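Local coordinates for probable exosome complex exonuclease 2 (Pyrococcus abyssi, PDB 2PO1), which probably serves as a non-catalytic subunit of the archaeal exosome, an RNA-degrading complex, and helps to shape the active site of its partner subunit Rrp41, at residues T60-G65 against I141-L146; T84-L89 against G100-R105; V192-V197 against D229-I234; P198-K203 against K223-T228. One frame throughout, in Å; residues are numbered along the deposited sequence.

In the fold
Contacts 1 and 4 are buried antiparallel strand pairs, one in the mixed sheet of the first half of the chain and one in the antiparallel sheet of the second, their centres about 19 Å apart. Contact 2 shares the sheet of contact 1, since strand 82-89 borders strand 135-147, but it is only partly buried and meets bound RNA. Contact 3 extends contact 4 at the end where one strand leaves its loop and the other enters the turn, beside another protein chain. The chemistry follows position: regular backbone bonds and apolar packing in contact 1, the same ladder with a buried threonine pair in contact 4, carboxylates holding a nucleotide or loop backbone in contacts 2 and 3.

Contact 1. Residues T60-G65 against I141-L146; sequences TQVLVG and IDVHVL
Gln61-Gly65 and Asp142-Leu146 pair as neighbouring antiparallel strands inside the mixed sheet of the RNase PH domain, a member of the S5 clan, with strand 51-57 flanking one and strand 82-89 the other. Leu63 and His144 form a hydrogen-bonded pair. His144 N meets Leu63 O at 2.7 Å, and the return bond from Leu63 N to His144 O is 2.8 Å long and close to straight (168° at the hydrogen). Gly65 and Asp142 form the next such pair, Gly65 N lying 2.8 Å from Asp142 O. Leu146 N adds a bond of 2.9 Å to Gln61 O.

The face carrying Val62, Val64, Val143 and Val145 packs against helix 152-166. A chi1 of 171° at Val64 sets CG1 opposite the backbone N and parts the two methyls: CG1 reaches CG2 of Ile141 at 3.6 Å, while CG2 sits 3.9 Å from CG2 of Val143.

The opposite face, with Leu63, His144 and Asp142, is turned to another protein chain. A basic side chain of that neighbour forms a salt bridge with Asp142 OD2, and an acidic one is hydrogen-bonded to His144 NE2. Both polar ends are therefore engaged by the neighbouring subunit, while their backbones belong to this ladder. Leu146 CD1 touches CB of Leu63 on that face. Between the two paired sites, Val64 CA makes a CA-H...O contact of 3.2 Å with Asp142 O, the oxygen that also receives Gly65 N.

Contact 2. Residues T84-L89 against G100-R105; sequences TTNVEL and GPPDER. With nucleotides of chain A.
Glu88 approaches Pro102 with its carboxylate, which also grips an RNA base. From CB the chain runs to CG, which lies beside the backbone N (chi1 -62°), and a bend at chi2 (-67°) brings the carboxylate toward the 100-102 loop. CD comes 3.5 Å from N1 of A4 of chain A. OE1 lies 4.0 Å from Pro102 CG. OE2 accepts a hydrogen bond from the adenine N6 at 3.2 Å and lies 2.9 Å from N1. OE2 also accepts a hydrogen bond from a water, which donates to Gly100 O as well and so ties strand to loop. With an alanine here, N6 would probably lose its carboxylate acceptor and the water one of its two anchors.

The loop covers one face of the base: Gly100 O stands 3.2 Å from C6, Pro101 CA is 3.1 Å from N3, and Pro102 CD touches C2. Farther along, Leu89 CD2 packs 3.8 Å from Arg105 CB, at the start of helix 104-118. There Asp103 is the N-cap: OD1 caps Ala106 N, and OD2 uses its syn lone pair toward Arg105 NE in a salt bridge that lies in the guanidinium plane. Carboxylate at the N1/N6 edge, Gly100 and Pro101 over one face, and the Pro102 ring at the C2 corner together make an adenine-binding site, consistent with binding of AU-rich RNA.

Contact 3. Residues V192-V197 against D229-I234; sequences VEKIPV and DETGHI
OD2 of Asp229, whose other carboxylate oxygen lies against Lys194, is gripped by three donors. Thr231 N reaches it at 2.8 Å and His233 N at 3.2 Å, both from above the carboxylate plane, and the Thr231 hydroxyl donates to it on the syn side but 34° out of that plane. With CG set between its backbone N and carbonyl carbon (chi1 61°), Asp229 curls over the turn it begins. The Thr231 hydroxyl in turn accepts from His233 ND1 at 2.9 Å, so carboxylate, hydroxyl and imidazole form a relay of hydrogen bonds, in which the hydroxyl also bonds an aromatic side chain of another protein chain.

OD1 packs 3.3 Å from CD of Lys194, the two side chains lying side by side. This is no salt bridge: Lys194 NZ stays 5.3 Å from OD1 and bonds to Ser120 O, while OD1 is hydrogen-bonded to an aromatic side chain of another protein chain. Glu230, bent at chi2, probably links the loops: OE1 is modelled 2.5 Å from Ile195 N, too short to be taken literally, and OE2 lies near Lys194 CA.

Asp229 N bonds back to His233 O at 3.0 Å. The arrangement is an Asx turn built into the type I turn from Asp229 to Gly232, capping the beta hairpin of strands 222-228 and 234-240 where the sheet runs on into another chain.

Contact 4. Residues P198-K203 against K223-T228; sequences PVTFAK and KITITT
Val199 and Phe201 pair with Ile226 and Ile224 through four backbone bonds that satisfy every N and O of these residues facing across the antiparallel ladder. Val199 N meets Ile226 O at 2.8 Å, almost straight (176°). Phe201 N reaches Ile224 O at 2.8 Å, and the same oxygen lies at the edge of the Phe201 ring, 3.8 Å from CD1. Phe201 O takes Ile224 N at 2.9 Å and also a CA-H...O contact of 3.1 Å from Lys223 CA.

On the Pro198, Thr200 and Thr225 face, the two threonine OG1 atoms are modelled a very short 2.4 Å apart. Lys223 passes over the methyl of Thr200 at a slant: a bend at chi3 (-97°) sets CE 3.6 Å from Thr200 CG2, and NZ goes on to a salt bridge with Glu217. Shortening Lys223 to an alanine is likely to leave Glu217 without this charged mate and take away the methylene packing on the Thr200 methyl. Phe201 and Ile226 pack on helix 247-275. The sheet thus has an oily face for that helix and a mixed face with polar groups, where Asp154 OD1 satisfies Thr200 OG1, and the direct Thr200-Thr225 hydroxyl bond, being so short, is doubtful in detail.

Contact 1. Residues T60-G65 against I141-L146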
# COMPACT_ATOMS: atom_id res chain seq x y z
N THR C 60 31.47 -2.71 -3.21
CA THR C 60 30.16 -2.13 -3.44
C THR C 60 29.89 -2.21 -4.94
O THR C 60 30.70 -1.80 -5.76
CB THR C 60 30.12 -0.64 -3.01
OG1 THR C 60 30.01 -0.56 -1.59
CG2 THR C 60 28.93 0.06 -3.63
N GLN C 61 28.73 -2.75 -5.32
CA GLN C 61 28.42 -2.83 -6.76
C GLN C 61 27.07 -2.28 -6.96
O GLN C 61 26.14 -2.67 -6.27
CB GLN C 61 28.34 -4.27 -7.18
CG GLN C 61 29.55 -4.99 -6.78
CD GLN C 61 29.81 -6.12 -7.71
OE1 GLN C 61 29.58 -6.00 -8.90
NE2 GLN C 61 30.28 -7.23 -7.18
N VAL C 62 26.92 -1.41 -7.95
CA VAL C 62 25.59 -0.97 -8.25
C VAL C 62 25.39 -0.96 -9.76
O VAL C 62 26.31 -0.66 -10.51
CB VAL C 62 25.29 0.40 -7.62
CG1 VAL C 62 26.14 0.69 -6.41
CG2 VAL C 62 25.33 1.42 -8.60
N LEU C 63 24.22 -1.38 -10.21
CA LEU C 63 23.90 -1.37 -11.62
C LEU C 63 22.90 -0.31 -11.81
O LEU C 63 21.85 -0.28 -11.08
CB LEU C 63 23.10 -2.62 -11.95
CG LEU C 63 23.35 -3.42 -13.20
CD1 LEU C 63 22.21 -4.48 -13.46
CD2 LEU C 63 23.85 -2.61 -14.47
N VAL C 64 23.09 0.49 -12.85
CA VAL C 64 22.05 1.44 -13.21
C VAL C 64 21.65 1.19 -14.61
O VAL C 64 22.51 0.94 -15.50
CB VAL C 64 22.55 2.93 -13.08
CG1 VAL C 64 21.53 3.94 -13.68
CG2 VAL C 64 22.78 3.19 -11.69
N GLY C 65 20.35 1.18 -14.82
CA GLY C 65 19.81 1.02 -16.17
C GLY C 65 19.07 2.29 -16.52
O GLY C 65 18.47 2.91 -15.63
N ILE C 141 16.01 6.58 -14.51
CA ILE C 141 17.28 6.20 -14.01
C ILE C 141 16.95 5.18 -12.93
O ILE C 141 16.41 5.53 -11.88
CB ILE C 141 18.06 7.34 -13.41
CG1 ILE C 141 18.17 8.48 -14.42
CG2 ILE C 141 19.41 6.81 -12.94
CD1 ILE C 141 18.95 9.65 -13.91
N ASP C 142 17.18 3.91 -13.25
CA ASP C 142 16.77 2.87 -12.31
C ASP C 142 18.05 2.28 -11.74
O ASP C 142 18.93 1.73 -12.47
CB ASP C 142 15.87 1.84 -12.96
CG ASP C 142 14.49 2.32 -13.14
OD1 ASP C 142 14.03 2.36 -14.31
OD2 ASP C 142 13.85 2.78 -12.16
N VAL C 143 18.17 2.41 -10.42
CA VAL C 143 19.43 2.08 -9.75
C VAL C 143 19.11 0.84 -8.97
O VAL C 143 18.19 0.85 -8.11
CB VAL C 143 19.87 3.10 -8.71
CG1 VAL C 143 21.16 2.57 -8.01
CG2 VAL C 143 20.04 4.53 -9.33
N HIS C 144 19.82 -0.23 -9.32
CA HIS C 144 19.73 -1.49 -8.68
C HIS C 144 21.02 -1.72 -7.89
O HIS C 144 22.10 -2.07 -8.47
CB HIS C 144 19.58 -2.57 -9.75
CG HIS C 144 18.48 -3.53 -9.47
ND1 HIS C 144 17.18 -3.14 -9.32
CD2 HIS C 144 18.47 -4.89 -9.40
CE1 HIS C 144 16.42 -4.19 -9.08
NE2 HIS C 144 17.18 -5.27 -9.18
N VAL C 145 20.95 -1.52 -6.57
CA VAL C 145 22.20 -1.68 -5.76
C VAL C 145 22.34 -3.21 -5.62
O VAL C 145 21.39 -3.84 -5.20
CB VAL C 145 22.13 -0.94 -4.42
CG1 VAL C 145 23.25 -1.42 -3.47
CG2 VAL C 145 22.23 0.55 -4.67
N LEU C 146 23.47 -3.77 -6.07
CA LEU C 146 23.67 -5.23 -6.07
C LEU C 146 24.51 -5.74 -4.90
O LEU C 146 24.41 -6.89 -4.57
CB LEU C 146 24.34 -5.72 -7.35
CG LEU C 146 23.66 -5.38 -8.66
CD1 LEU C 146 24.56 -5.83 -9.76
CD2 LEU C 146 22.24 -6.02 -8.73

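Contact 2. Residues T84-L89 against G100-R105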
# COMPACT_ATOMS: atom_id res chain seq x y z
N THR C 84 13.48 10.73 -13.93
CA THR C 84 13.11 10.21 -12.65
C THR C 84 14.11 9.16 -12.19
O THR C 84 14.61 8.36 -12.99
CB THR C 84 11.62 9.68 -12.71
OG1 THR C 84 11.25 9.26 -11.42
CG2 THR C 84 11.51 8.53 -13.64
N THR C 85 14.46 9.23 -10.90
CA THR C 85 15.51 8.42 -10.32
C THR C 85 14.95 7.60 -9.24
O THR C 85 14.20 8.10 -8.36
CB THR C 85 16.60 9.38 -9.79
OG1 THR C 85 16.93 10.28 -10.84
CG2 THR C 85 17.84 8.64 -9.36
N ASN C 86 15.18 6.29 -9.35
CA ASN C 86 14.75 5.35 -8.34
C ASN C 86 15.90 4.50 -7.96
O ASN C 86 16.65 4.03 -8.83
CB ASN C 86 13.58 4.45 -8.78
CG ASN C 86 13.03 3.64 -7.65
OD1 ASN C 86 13.12 2.38 -7.65
ND2 ASN C 86 12.39 4.30 -6.70
N VAL C 87 16.05 4.28 -6.64
CA VAL C 87 17.10 3.38 -6.14
C VAL C 87 16.37 2.24 -5.45
O VAL C 87 15.55 2.47 -4.56
CB VAL C 87 17.92 4.11 -5.12
CG1 VAL C 87 18.79 3.13 -4.34
CG2 VAL C 87 18.78 5.19 -5.83
N GLU C 88 16.65 1.03 -5.91
CA GLU C 88 16.28 -0.18 -5.27
C GLU C 88 17.48 -0.74 -4.49
O GLU C 88 18.56 -1.06 -5.04
CB GLU C 88 15.82 -1.18 -6.30
CG GLU C 88 14.58 -0.72 -7.08
CD GLU C 88 13.35 -0.65 -6.19
OE1 GLU C 88 12.72 0.41 -6.07
OE2 GLU C 88 13.06 -1.66 -5.56
N LEU C 89 17.28 -0.76 -3.19
CA LEU C 89 18.23 -1.38 -2.23
C LEU C 89 17.73 -2.81 -2.14
O LEU C 89 16.98 -3.16 -1.25
CB LEU C 89 18.09 -0.65 -0.90
CG LEU C 89 19.13 0.46 -0.67
CD1 LEU C 89 19.88 1.05 -1.86
CD2 LEU C 89 18.72 1.53 0.33
N GLY C 100 10.43 -4.35 -0.10
CA GLY C 100 9.35 -3.39 0.11
C GLY C 100 9.62 -2.11 -0.63
O GLY C 100 10.64 -1.98 -1.32
N PRO C 101 8.74 -1.11 -0.46
CA PRO C 101 8.95 0.16 -1.17
C PRO C 101 10.26 0.83 -0.68
O PRO C 101 10.73 0.46 0.42
CB PRO C 101 7.71 0.96 -0.77
CG PRO C 101 7.29 0.36 0.52
CD PRO C 101 7.55 -1.08 0.39
N PRO C 102 10.84 1.77 -1.46
CA PRO C 102 12.07 2.40 -0.95
C PRO C 102 11.94 2.95 0.45
O PRO C 102 10.93 3.57 0.78
CB PRO C 102 12.37 3.51 -1.98
CG PRO C 102 11.82 3.02 -3.24
CD PRO C 102 10.51 2.31 -2.80
N ASP C 103 12.91 2.62 1.30
CA ASP C 103 12.95 3.15 2.63
C ASP C 103 13.69 4.50 2.55
O ASP C 103 14.11 4.94 1.48
CB ASP C 103 13.70 2.16 3.57
CG ASP C 103 15.22 2.18 3.34
OD1 ASP C 103 15.68 2.49 2.23
OD2 ASP C 103 15.97 1.92 4.27
N GLU C 104 13.83 5.18 3.67
CA GLU C 104 14.45 6.51 3.64
C GLU C 104 15.86 6.49 3.08
O GLU C 104 16.34 7.48 2.50
CB GLU C 104 14.46 7.11 5.03
CG GLU C 104 15.31 6.32 6.05
CD GLU C 104 15.42 7.02 7.40
OE1 GLU C 104 14.61 7.92 7.69
OE2 GLU C 104 16.32 6.66 8.20
N ARG C 105 16.59 5.40 3.25
CA ARG C 105 17.96 5.37 2.68
C ARG C 105 17.89 5.40 1.19
O ARG C 105 18.63 6.12 0.57
CB ARG C 105 18.77 4.14 3.10
CG ARG C 105 19.04 4.08 4.60
CD ARG C 105 19.45 2.68 5.08
NE ARG C 105 18.46 1.65 4.73
CZ ARG C 105 18.68 0.35 4.82
NH1 ARG C 105 19.85 -0.09 5.28
NH2 ARG C 105 17.73 -0.52 4.47
P A A 4 4.40 -5.19 -0.58
OP1 A A 4 3.93 -6.45 0.06
OP2 A A 4 4.61 -3.97 0.26
O5' A A 4 3.31 -4.82 -1.71
C5' A A 4 3.60 -4.08 -2.91
C4' A A 4 3.50 -2.57 -2.73
O4' A A 4 4.59 -2.04 -1.90
C3' A A 4 3.51 -1.78 -4.04
O3' A A 4 2.24 -1.14 -4.25
C2' A A 4 4.65 -0.76 -3.88
O2' A A 4 4.14 0.55 -3.66
C1' A A 4 5.49 -1.27 -2.69
N9 A A 4 6.70 -2.08 -3.03
C8 A A 4 6.90 -3.49 -2.80
N7 A A 4 8.05 -3.99 -3.21
C5 A A 4 8.67 -2.81 -3.76
C6 A A 4 9.93 -2.63 -4.36
N6 A A 4 10.78 -3.70 -4.49
N1 A A 4 10.26 -1.31 -4.79
C2 A A 4 9.39 -0.27 -4.64
N3 A A 4 8.17 -0.31 -4.10
C4 A A 4 7.86 -1.62 -3.66
O HOH W 1 12.73 -0.47 -2.73

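Contact 3. Residues V192-V197 against D229-I234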
# COMPACT_ATOMS: atom_id res chain seq x y z
N VAL C 192 23.43 14.68 -22.66
CA VAL C 192 24.18 14.71 -21.42
C VAL C 192 25.29 15.74 -21.57
O VAL C 192 26.20 15.60 -22.40
CB VAL C 192 24.79 13.35 -21.02
CG1 VAL C 192 25.39 13.44 -19.63
CG2 VAL C 192 23.74 12.22 -21.05
N GLU C 193 25.23 16.77 -20.75
CA GLU C 193 26.10 17.90 -20.96
C GLU C 193 27.08 18.16 -19.85
O GLU C 193 28.05 18.87 -20.05
CB GLU C 193 25.24 19.09 -21.18
CG GLU C 193 24.34 18.79 -22.31
CD GLU C 193 23.53 19.96 -22.74
OE1 GLU C 193 23.42 20.90 -21.94
OE2 GLU C 193 23.00 19.91 -23.86
N LYS C 194 26.87 17.56 -18.69
CA LYS C 194 27.80 17.75 -17.59
C LYS C 194 28.00 16.38 -16.99
O LYS C 194 27.21 15.46 -17.25
CB LYS C 194 27.21 18.76 -16.60
CG LYS C 194 27.74 20.16 -16.88
CD LYS C 194 26.82 21.20 -16.32
CE LYS C 194 26.68 22.38 -17.31
NZ LYS C 194 25.15 22.53 -17.44
N ILE C 195 29.08 16.22 -16.22
CA ILE C 195 29.31 14.94 -15.57
C ILE C 195 29.45 15.07 -14.05
O ILE C 195 30.54 14.90 -13.53
CB ILE C 195 30.50 14.13 -16.20
CG1 ILE C 195 30.26 13.93 -17.67
CG2 ILE C 195 30.64 12.73 -15.54
CD1 ILE C 195 31.54 13.79 -18.44
N PRO C 196 28.34 15.32 -13.34
CA PRO C 196 28.38 15.43 -11.90
C PRO C 196 28.72 14.08 -11.29
O PRO C 196 28.24 13.04 -11.77
CB PRO C 196 26.93 15.82 -11.55
CG PRO C 196 26.12 15.23 -12.65
CD PRO C 196 26.96 15.46 -13.85
N VAL C 197 29.56 14.12 -10.26
CA VAL C 197 30.09 12.94 -9.60
C VAL C 197 29.94 13.23 -8.13
O VAL C 197 30.41 14.28 -7.68
CB VAL C 197 31.59 12.74 -9.99
CG1 VAL C 197 32.26 11.73 -9.09
CG2 VAL C 197 31.71 12.28 -11.43
N ASP C 229 30.51 19.11 -10.90
CA ASP C 229 30.75 18.80 -12.33
C ASP C 229 32.08 19.34 -12.83
O ASP C 229 32.81 19.97 -12.05
CB ASP C 229 29.59 19.28 -13.23
CG ASP C 229 29.39 20.77 -13.18
OD1 ASP C 229 28.22 21.17 -13.37
OD2 ASP C 229 30.35 21.56 -12.97
N GLU C 230 32.36 19.13 -14.12
CA GLU C 230 33.61 19.53 -14.80
C GLU C 230 33.81 21.02 -14.74
O GLU C 230 34.86 21.50 -15.11
CB GLU C 230 33.50 19.35 -16.32
CG GLU C 230 33.10 18.05 -16.86
CD GLU C 230 31.59 17.91 -16.93
OE1 GLU C 230 31.00 17.72 -15.88
OE2 GLU C 230 31.01 17.97 -18.01
N THR C 231 32.76 21.76 -14.42
CA THR C 231 32.76 23.20 -14.64
C THR C 231 33.07 23.93 -13.34
O THR C 231 32.97 25.14 -13.27
CB THR C 231 31.43 23.73 -15.27
OG1 THR C 231 30.36 23.71 -14.31
CG2 THR C 231 30.99 22.85 -16.48
N GLY C 232 33.43 23.18 -12.30
CA GLY C 232 33.67 23.77 -11.02
C GLY C 232 32.41 24.12 -10.28
O GLY C 232 32.39 24.98 -9.42
N HIS C 233 31.31 23.49 -10.62
CA HIS C 233 30.10 23.82 -9.89
C HIS C 233 29.68 22.70 -9.00
O HIS C 233 29.91 21.55 -9.29
CB HIS C 233 29.00 24.27 -10.86
CG HIS C 233 29.20 25.66 -11.40
ND1 HIS C 233 29.94 25.91 -12.54
CD2 HIS C 233 28.76 26.86 -10.97
CE1 HIS C 233 29.98 27.22 -12.76
NE2 HIS C 233 29.26 27.82 -11.82
N ILE C 234 29.02 23.06 -7.88
CA ILE C 234 28.47 22.09 -6.99
C ILE C 234 27.01 21.99 -7.35
O ILE C 234 26.31 23.00 -7.44
CB ILE C 234 28.65 22.46 -5.49
CG1 ILE C 234 30.11 22.85 -5.16
CG2 ILE C 234 28.25 21.32 -4.62
CD1 ILE C 234 30.20 23.83 -4.04

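Contact 4. Residues P198-K203 against K223-T228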
# COMPACT_ATOMS: atom_id res chain seq x y z
N PRO C 198 29.22 12.37 -7.37
CA PRO C 198 29.22 12.69 -5.94
C PRO C 198 30.50 12.18 -5.35
O PRO C 198 30.98 11.08 -5.73
CB PRO C 198 28.04 11.90 -5.36
CG PRO C 198 27.42 11.17 -6.49
CD PRO C 198 28.42 11.16 -7.66
N VAL C 199 31.09 12.98 -4.47
CA VAL C 199 32.15 12.44 -3.67
C VAL C 199 31.72 12.50 -2.22
O VAL C 199 31.24 13.52 -1.79
CB VAL C 199 33.43 13.22 -3.94
CG1 VAL C 199 34.46 12.81 -2.97
CG2 VAL C 199 33.88 12.96 -5.43
N THR C 200 31.90 11.42 -1.48
CA THR C 200 31.31 11.29 -0.16
C THR C 200 32.37 11.02 0.87
O THR C 200 33.27 10.26 0.62
CB THR C 200 30.25 10.19 -0.17
OG1 THR C 200 29.11 10.66 -0.89
CG2 THR C 200 29.87 9.84 1.19
N PHE C 201 32.30 11.72 1.99
CA PHE C 201 33.26 11.57 3.10
C PHE C 201 32.53 11.07 4.33
O PHE C 201 31.40 11.49 4.59
CB PHE C 201 33.93 12.92 3.45
CG PHE C 201 34.59 13.58 2.27
CD1 PHE C 201 33.83 14.19 1.27
CD2 PHE C 201 35.97 13.54 2.14
CE1 PHE C 201 34.44 14.76 0.14
CE2 PHE C 201 36.59 14.12 1.01
CZ PHE C 201 35.82 14.71 0.02
N ALA C 202 33.18 10.19 5.09
CA ALA C 202 32.70 9.82 6.43
C ALA C 202 33.51 10.64 7.40
O ALA C 202 34.70 10.74 7.27
CB ALA C 202 32.94 8.35 6.67
N LYS C 203 32.85 11.27 8.36
CA LYS C 203 33.57 11.84 9.46
C LYS C 203 33.62 10.78 10.55
O LYS C 203 32.57 10.29 11.02
CB LYS C 203 32.88 13.10 9.96
CG LYS C 203 33.47 13.67 11.22
CD LYS C 203 33.08 15.13 11.35
CE LYS C 203 33.69 15.72 12.61
NZ LYS C 203 33.33 17.16 12.66
N LYS C 223 28.37 12.01 7.68
CA LYS C 223 28.81 11.79 6.32
C LYS C 223 28.39 12.99 5.55
O LYS C 223 27.45 13.66 5.95
CB LYS C 223 28.11 10.55 5.81
CG LYS C 223 28.10 10.36 4.34
CD LYS C 223 27.40 9.04 4.06
CE LYS C 223 28.44 7.98 3.89
NZ LYS C 223 27.94 6.68 3.41
N ILE C 224 29.13 13.32 4.51
CA ILE C 224 28.76 14.47 3.70
C ILE C 224 29.11 14.12 2.29
O ILE C 224 30.15 13.52 2.02
CB ILE C 224 29.49 15.84 4.16
CG1 ILE C 224 28.89 17.03 3.39
CG2 ILE C 224 30.98 15.75 3.97
CD1 ILE C 224 29.20 18.39 3.97
N THR C 225 28.18 14.45 1.40
CA THR C 225 28.38 14.18 -0.02
C THR C 225 28.37 15.51 -0.71
O THR C 225 27.50 16.34 -0.43
CB THR C 225 27.24 13.34 -0.58
OG1 THR C 225 27.33 12.00 -0.07
CG2 THR C 225 27.30 13.33 -2.08
N ILE C 226 29.41 15.73 -1.52
CA ILE C 226 29.54 16.89 -2.40
C ILE C 226 29.54 16.40 -3.84
O ILE C 226 30.42 15.64 -4.23
CB ILE C 226 30.93 17.62 -2.22
CG1 ILE C 226 31.31 17.76 -0.73
CG2 ILE C 226 30.92 18.93 -2.94
CD1 ILE C 226 30.28 18.59 0.07
N THR C 227 28.60 16.88 -4.64
CA THR C 227 28.53 16.52 -6.02
C THR C 227 28.89 17.69 -6.89
O THR C 227 28.32 18.77 -6.76
CB THR C 227 27.08 16.11 -6.37
OG1 THR C 227 26.70 15.05 -5.51
CG2 THR C 227 26.96 15.68 -7.83
N THR C 228 29.87 17.50 -7.77
CA THR C 228 30.41 18.58 -8.53
C THR C 228 30.54 18.14 -9.98
O THR C 228 30.68 16.94 -10.24
CB THR C 228 31.80 19.01 -8.00
OG1 THR C 228 32.69 17.91 -8.12
CG2 THR C 228 31.69 19.40 -6.55